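Local structure of flagellar brake protein YcgR (Klebsiella pneumoniae, 5KEC) at residues H63-L68 against Y96-P101; A168-A173 against I178-V183. The protein binds the bacterial second messenger c-di-GMP and probably acts as a DNA-binding transcriptional activator of type 3 fimbriae. All blocks are in the same frame, centred on the assembly; numbering follows the deposited sequence.

Contact 1 (H63-L68 against Y96-P101); sequences HKIRFL and YAFSLP
Two residues before F98, whose ring receives F67 and I65, the hydroxyl of Y96 is gripped twice: Y96 OH hydrogen-bonds to R57 O and to I59 N. That polar anchor belongs to the flank of the contact; across it everything is carbon. F67 drives its edge into the face of F98, a T-shaped pair with ring centroids 4.9 Å apart and planes at 80°. The leading atom, F67 CZ, hangs 3.6 Å above the plane of the F98 ring, over its centre, and comes within 3.7 Å of F98 CE1. F98 CG is turned anti to its own carbonyl carbon (chi1 -69°), and with CB already pointing at strand 64-71 this turns a face of the ring to the F67 edge. I65 adds its CG1 branch, 3.9 Å from F98 CE1, the two side chains crossing at about a right angle. The strands are not neighbours: the CA atoms of I65 and F98 are 9.1 Å apart, so side chains alone bridge the core of the MrkH-like, YcgR-like domain, inside its curled sheet. F51 meets the F98 ring nearly parallel and F67 edge-to-face, while F78 lies almost parallel to F67. With buried carbon on both sides, the pair is held by dispersion and by the pull of an aromatic C-H edge on a pi face.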
loop_
_atom_site.group_PDB
_atom_site.type_symbol
_atom_site.label_atom_id
_atom_site.label_comp_id
_atom_site.label_asym_id
_atom_site.label_seq_id
_atom_site.Cartn_x
_atom_site.Cartn_y
_atom_site.Cartn_z
ATOM N N HIS B 63 -5.058 -10.266 3.718
ATOM C CA HIS B 63 -4.889 -9.120 2.838
ATOM C C HIS B 63 -3.646 -9.314 1.977
ATOM O O HIS B 63 -2.638 -9.843 2.443
ATOM C CB HIS B 63 -4.775 -7.840 3.671
ATOM C CG HIS B 63 -4.649 -6.592 2.855
ATOM N ND1 HIS B 63 -5.586 -6.218 1.917
ATOM C CD2 HIS B 63 -3.698 -5.628 2.843
ATOM C CE1 HIS B 63 -5.216 -5.078 1.358
ATOM N NE2 HIS B 63 -4.073 -4.700 1.902
ATOM N N LYS B 64 -3.727 -8.904 0.716
ATOM C CA LYS B 64 -2.579 -8.974 -0.182
ATOM C C LYS B 64 -1.475 -8.014 0.267
ATOM O O LYS B 64 -1.725 -6.830 0.498
ATOM C CB LYS B 64 -2.998 -8.657 -1.621
ATOM C CG LYS B 64 -3.687 -9.804 -2.346
ATOM C CD LYS B 64 -2.721 -10.940 -2.634
ATOM C CE LYS B 64 -3.328 -11.960 -3.583
ATOM N NZ LYS B 64 -3.646 -11.375 -4.918
ATOM N N ILE B 65 -0.259 -8.532 0.391
ATOM C CA ILE B 65 0.880 -7.727 0.817
ATOM C C ILE B 65 1.790 -7.399 -0.368
ATOM O O ILE B 65 2.027 -8.243 -1.231
ATOM C CB ILE B 65 1.692 -8.454 1.914
ATOM C CG1 ILE B 65 0.765 -8.938 3.034
ATOM C CG2 ILE B 65 2.774 -7.553 2.476
ATOM C CD1 ILE B 65 -0.031 -7.828 3.688
ATOM N N ARG B 66 2.293 -6.170 -0.409
ATOM C CA ARG B 66 3.208 -5.753 -1.469
ATOM C C ARG B 66 4.647 -6.199 -1.198
ATOM O O ARG B 66 5.179 -5.995 -0.103
ATOM C CB ARG B 66 3.154 -4.233 -1.659
ATOM C CG ARG B 66 2.274 -3.783 -2.814
ATOM C CD ARG B 66 3.014 -3.872 -4.144
ATOM N NE ARG B 66 3.474 -2.560 -4.594
ATOM C CZ ARG B 66 2.691 -1.669 -5.192
ATOM N NH1 ARG B 66 1.413 -1.950 -5.403
ATOM N NH2 ARG B 66 3.182 -0.496 -5.573
ATOM N N PHE B 67 5.268 -6.810 -2.206
ATOM C CA PHE B 67 6.659 -7.229 -2.109
ATOM C C PHE B 67 7.500 -6.644 -3.231
ATOM O O PHE B 67 6.987 -6.306 -4.305
ATOM C CB PHE B 67 6.779 -8.748 -2.181
ATOM C CG PHE B 67 6.165 -9.465 -1.020
ATOM C CD1 PHE B 67 6.954 -9.922 0.023
ATOM C CD2 PHE B 67 4.799 -9.699 -0.976
ATOM C CE1 PHE B 67 6.386 -10.593 1.093
ATOM C CE2 PHE B 67 4.239 -10.363 0.087
ATOM C CZ PHE B 67 5.034 -10.807 1.123
ATOM N N LEU B 68 8.801 -6.559 -2.971
ATOM C CA LEU B 68 9.778 -6.196 -3.974
ATOM C C LEU B 68 10.996 -7.101 -3.802
ATOM O O LEU B 68 11.649 -7.088 -2.760
ATOM C CB LEU B 68 10.170 -4.731 -3.803
ATOM C CG LEU B 68 10.516 -3.907 -5.039
ATOM C CD1 LEU B 68 9.409 -4.003 -6.075
ATOM C CD2 LEU B 68 10.746 -2.460 -4.636
ATOM N N TYR B 96 6.433 -16.805 8.338
ATOM C CA TYR B 96 5.257 -16.509 7.530
ATOM C C TYR B 96 5.293 -17.285 6.223
ATOM O O TYR B 96 6.320 -17.325 5.544
ATOM C CB TYR B 96 5.201 -15.020 7.194
ATOM C CG TYR B 96 4.916 -14.114 8.366
ATOM C CD1 TYR B 96 5.949 -13.502 9.062
ATOM C CD2 TYR B 96 3.611 -13.858 8.769
ATOM C CE1 TYR B 96 5.690 -12.665 10.124
ATOM C CE2 TYR B 96 3.344 -13.023 9.834
ATOM C CZ TYR B 96 4.391 -12.428 10.507
ATOM O OH TYR B 96 4.133 -11.595 11.566
ATOM N N ALA B 97 4.167 -17.889 5.862
ATOM C CA ALA B 97 4.044 -18.520 4.558
ATOM C C ALA B 97 3.070 -17.724 3.697
ATOM O O ALA B 97 1.948 -17.436 4.113
ATOM C CB ALA B 97 3.589 -19.963 4.697
ATOM N N PHE B 98 3.515 -17.354 2.502
ATOM C CA PHE B 98 2.694 -16.606 1.562
ATOM C C PHE B 98 2.466 -17.467 0.329
ATOM O O PHE B 98 3.332 -18.247 -0.055
ATOM C CB PHE B 98 3.399 -15.305 1.151
ATOM C CG PHE B 98 3.501 -14.282 2.251
ATOM C CD1 PHE B 98 2.515 -13.320 2.412
ATOM C CD2 PHE B 98 4.593 -14.265 3.103
ATOM C CE1 PHE B 98 2.605 -12.375 3.415
ATOM C CE2 PHE B 98 4.689 -13.330 4.110
ATOM C CZ PHE B 98 3.694 -12.379 4.268
ATOM N N SER B 99 1.298 -17.344 -0.288
ATOM C CA SER B 99 1.059 -18.032 -1.549
ATOM C C SER B 99 1.961 -17.429 -2.610
ATOM O O SER B 99 2.173 -16.219 -2.628
ATOM C CB SER B 99 -0.402 -17.903 -1.979
ATOM O OG SER B 99 -1.218 -18.839 -1.298
ATOM N N LEU B 100 2.502 -18.264 -3.488
ATOM C CA LEU B 100 3.300 -17.743 -4.586
ATOM C C LEU B 100 2.434 -16.804 -5.402
ATOM O O LEU B 100 1.252 -17.070 -5.612
ATOM C CB LEU B 100 3.843 -18.873 -5.463
ATOM C CG LEU B 100 5.114 -19.575 -4.971
ATOM C CD1 LEU B 100 5.438 -20.764 -5.860
ATOM C CD2 LEU B 100 6.296 -18.605 -4.916
ATOM N N PRO B 101 3.014 -15.690 -5.849
ATOM C CA PRO B 101 2.262 -14.745 -6.673
ATOM C C PRO B 101 1.917 -15.401 -7.998
ATOM O O PRO B 101 2.631 -16.300 -8.446
ATOM C CB PRO B 101 3.260 -13.606 -6.892
ATOM C CG PRO B 101 4.602 -14.265 -6.779
ATOM C CD PRO B 101 4.433 -15.308 -5.718
#

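Contact 2 (A168-A173 against I178-V183)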
loop_
_atom_site.group_PDB
_atom_site.type_symbol
_atom_site.label_atom_id
_atom_site.label_comp_id
_atom_site.label_asym_id
_atom_site.label_seq_id
_atom_site.Cartn_x
_atom_site.Cartn_y
_atom_site.Cartn_z
ATOM N N ALA B 168 -17.743 6.986 2.871
ATOM C CA ALA B 168 -17.068 8.278 2.836
ATOM C C ALA B 168 -17.063 8.761 1.395
ATOM O O ALA B 168 -16.966 7.957 0.473
ATOM C CB ALA B 168 -15.646 8.148 3.345
ATOM N N VAL B 169 -17.166 10.069 1.194
ATOM C CA VAL B 169 -17.222 10.599 -0.163
ATOM C C VAL B 169 -16.035 11.502 -0.465
ATOM O O VAL B 169 -15.812 12.503 0.221
ATOM C CB VAL B 169 -18.534 11.359 -0.439
ATOM C CG1 VAL B 169 -18.579 11.824 -1.893
ATOM C CG2 VAL B 169 -19.741 10.475 -0.114
ATOM N N LEU B 170 -15.278 11.145 -1.498
ATOM C CA LEU B 170 -14.178 11.982 -1.961
ATOM C C LEU B 170 -14.707 13.078 -2.876
ATOM O O LEU B 170 -15.166 12.806 -3.980
ATOM C CB LEU B 170 -13.148 11.128 -2.699
ATOM C CG LEU B 170 -12.730 9.859 -1.959
ATOM C CD1 LEU B 170 -11.744 9.066 -2.790
ATOM C CD2 LEU B 170 -12.155 10.195 -0.578
ATOM N N MET B 171 -14.677 14.314 -2.398
ATOM C CA MET B 171 -15.034 15.462 -3.219
ATOM C C MET B 171 -13.790 15.910 -3.982
ATOM O O MET B 171 -12.879 16.507 -3.405
ATOM C CB MET B 171 -15.545 16.595 -2.337
ATOM C CG MET B 171 -16.758 16.212 -1.489
ATOM S SD MET B 171 -17.110 17.400 -0.172
ATOM C CE MET B 171 -17.415 18.901 -1.100
ATOM N N LEU B 172 -13.744 15.623 -5.279
ATOM C CA LEU B 172 -12.520 15.856 -6.043
ATOM C C LEU B 172 -12.673 16.941 -7.106
ATOM O O LEU B 172 -12.155 16.819 -8.215
ATOM C CB LEU B 172 -12.021 14.549 -6.663
ATOM C CG LEU B 172 -11.830 13.405 -5.656
ATOM C CD1 LEU B 172 -11.695 12.047 -6.349
ATOM C CD2 LEU B 172 -10.630 13.681 -4.749
ATOM N N ALA B 173 -13.378 18.009 -6.753
ATOM C CA ALA B 173 -13.513 19.166 -7.633
ATOM C C ALA B 173 -13.869 18.747 -9.056
ATOM O O ALA B 173 -14.902 18.102 -9.288
ATOM C CB ALA B 173 -12.225 19.996 -7.623
ATOM N N ILE B 178 -16.526 10.529 -5.508
ATOM C CA ILE B 178 -16.342 9.093 -5.421
ATOM C C ILE B 178 -16.668 8.623 -4.013
ATOM O O ILE B 178 -15.998 9.003 -3.051
ATOM C CB ILE B 178 -14.895 8.686 -5.750
ATOM C CG1 ILE B 178 -14.500 9.177 -7.142
ATOM C CG2 ILE B 178 -14.733 7.163 -5.650
ATOM C CD1 ILE B 178 -13.087 8.805 -7.539
ATOM N N THR B 179 -17.695 7.793 -3.895
ATOM C CA THR B 179 -18.066 7.217 -2.610
ATOM C C THR B 179 -17.233 5.969 -2.374
ATOM O O THR B 179 -17.149 5.098 -3.235
ATOM C CB THR B 179 -19.571 6.871 -2.558
ATOM O OG1 THR B 179 -20.332 8.073 -2.710
ATOM C CG2 THR B 179 -19.937 6.229 -1.224
ATOM N N ILE B 180 -16.605 5.884 -1.212
ATOM C CA ILE B 180 -15.667 4.804 -0.962
ATOM C C ILE B 180 -15.619 4.486 0.520
ATOM O O ILE B 180 -16.101 5.262 1.343
ATOM C CB ILE B 180 -14.256 5.205 -1.436
ATOM C CG1 ILE B 180 -13.355 3.975 -1.565
ATOM C CG2 ILE B 180 -13.654 6.270 -0.498
ATOM C CD1 ILE B 180 -12.006 4.283 -2.159
ATOM N N ASP B 181 -15.042 3.338 0.859
ATOM C CA ASP B 181 -14.809 2.992 2.256
ATOM C C ASP B 181 -13.338 3.200 2.600
ATOM O O ASP B 181 -12.447 2.830 1.829
ATOM C CB ASP B 181 -15.231 1.553 2.528
ATOM C CG ASP B 181 -16.685 1.314 2.201
ATOM O OD1 ASP B 181 -17.520 2.161 2.582
ATOM O OD2 ASP B 181 -16.990 0.300 1.540
ATOM N N LEU B 182 -13.087 3.815 3.747
ATOM C CA LEU B 182 -11.718 4.080 4.161
ATOM C C LEU B 182 -11.367 3.279 5.406
ATOM O O LEU B 182 -12.173 3.150 6.323
ATOM C CB LEU B 182 -11.513 5.569 4.433
ATOM C CG LEU B 182 -11.863 6.536 3.302
ATOM C CD1 LEU B 182 -11.833 7.970 3.814
ATOM C CD2 LEU B 182 -10.924 6.352 2.121
ATOM N N VAL B 183 -10.152 2.750 5.430
ATOM C CA VAL B 183 -9.637 2.079 6.614
ATOM C C VAL B 183 -8.577 2.970 7.242
ATOM O O VAL B 183 -7.546 3.245 6.633
ATOM C CB VAL B 183 -9.015 0.717 6.266
ATOM C CG1 VAL B 183 -8.358 0.098 7.493
ATOM C CG2 VAL B 183 -10.074 -0.220 5.679
#
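L170 leans over the partner strand from its first side-chain carbon onward. Its CB lies 3.6 Å from I178 O, on the same face of the sheet as the I178 side chain. One bond further, L170 CG is also 3.6 Å from I178 O and meets I180 CG2 at 4.0 Å; at the tip, L170 CD1 touches that same methyl. The first torsion (chi1 -49°, CG anti to the carbonyl carbon) carries the branch toward I180, so the leucine spans two successive same-face residues of strand 177-193. A168 continues this apolar face, its CB resting 3.8 Å from L182 CD1, and at the other end L172 CD1 packs 3.7 Å from I178 CD1. V169 and T179, a non-hydrogen-bonded pair, look out from the opposite face, where V169 CG2 sits beside T179 OG1.

The backbones pair as an antiparallel beta hairpin. L170 and I178 bond both ways, L170 N to I178 O at 2.7 Å and I178 N to L170 O at 3.1 Å. The A168 and I180 pair is lopsided: I180 N reaches A168 O at 2.7 Å and nearly straight, whereas the return bond from A168 N to I180 O is weak, bent to 124°. The two strand segments are antiparallel but strongly twisted, their directions 135° apart.

The hairpin is part of the C-terminal sheet, probably the PilZ domain. Strand 164-171 lies between strands 124-128 and 177-193, with A168 and L182 both touching C125. Strand 199-210 flanks the far edge of 177-193, putting F209 against I180 and L182, and the C-terminal helix 214-234 packs I220 on I178 and I223 on L172.

In the fold
Contact 1 and contact 2 belong to separate antiparallel sheets, the first within the MrkH-like, YcgR-like domain and the second in the C-terminal sheet, on opposite sides of the chain's centre. Their centres are 28 Å apart and their nearest atoms about 8 Å, without touching. No ligand is bound here, but another structure of this protein reveals which residues bind c-di-GMP. Contact 2 lies next to one of them, the side chains of L182 and C207 being about 4 Å apart. Contact 1 is a shell further off, the F67 and H70 side chains about 9 Å apart and the I65 and R114 side chains about 10 Å. R66 NH2 makes a weak hydrogen bond to R111 O, the backbone of one c-di-GMP-binding arginine.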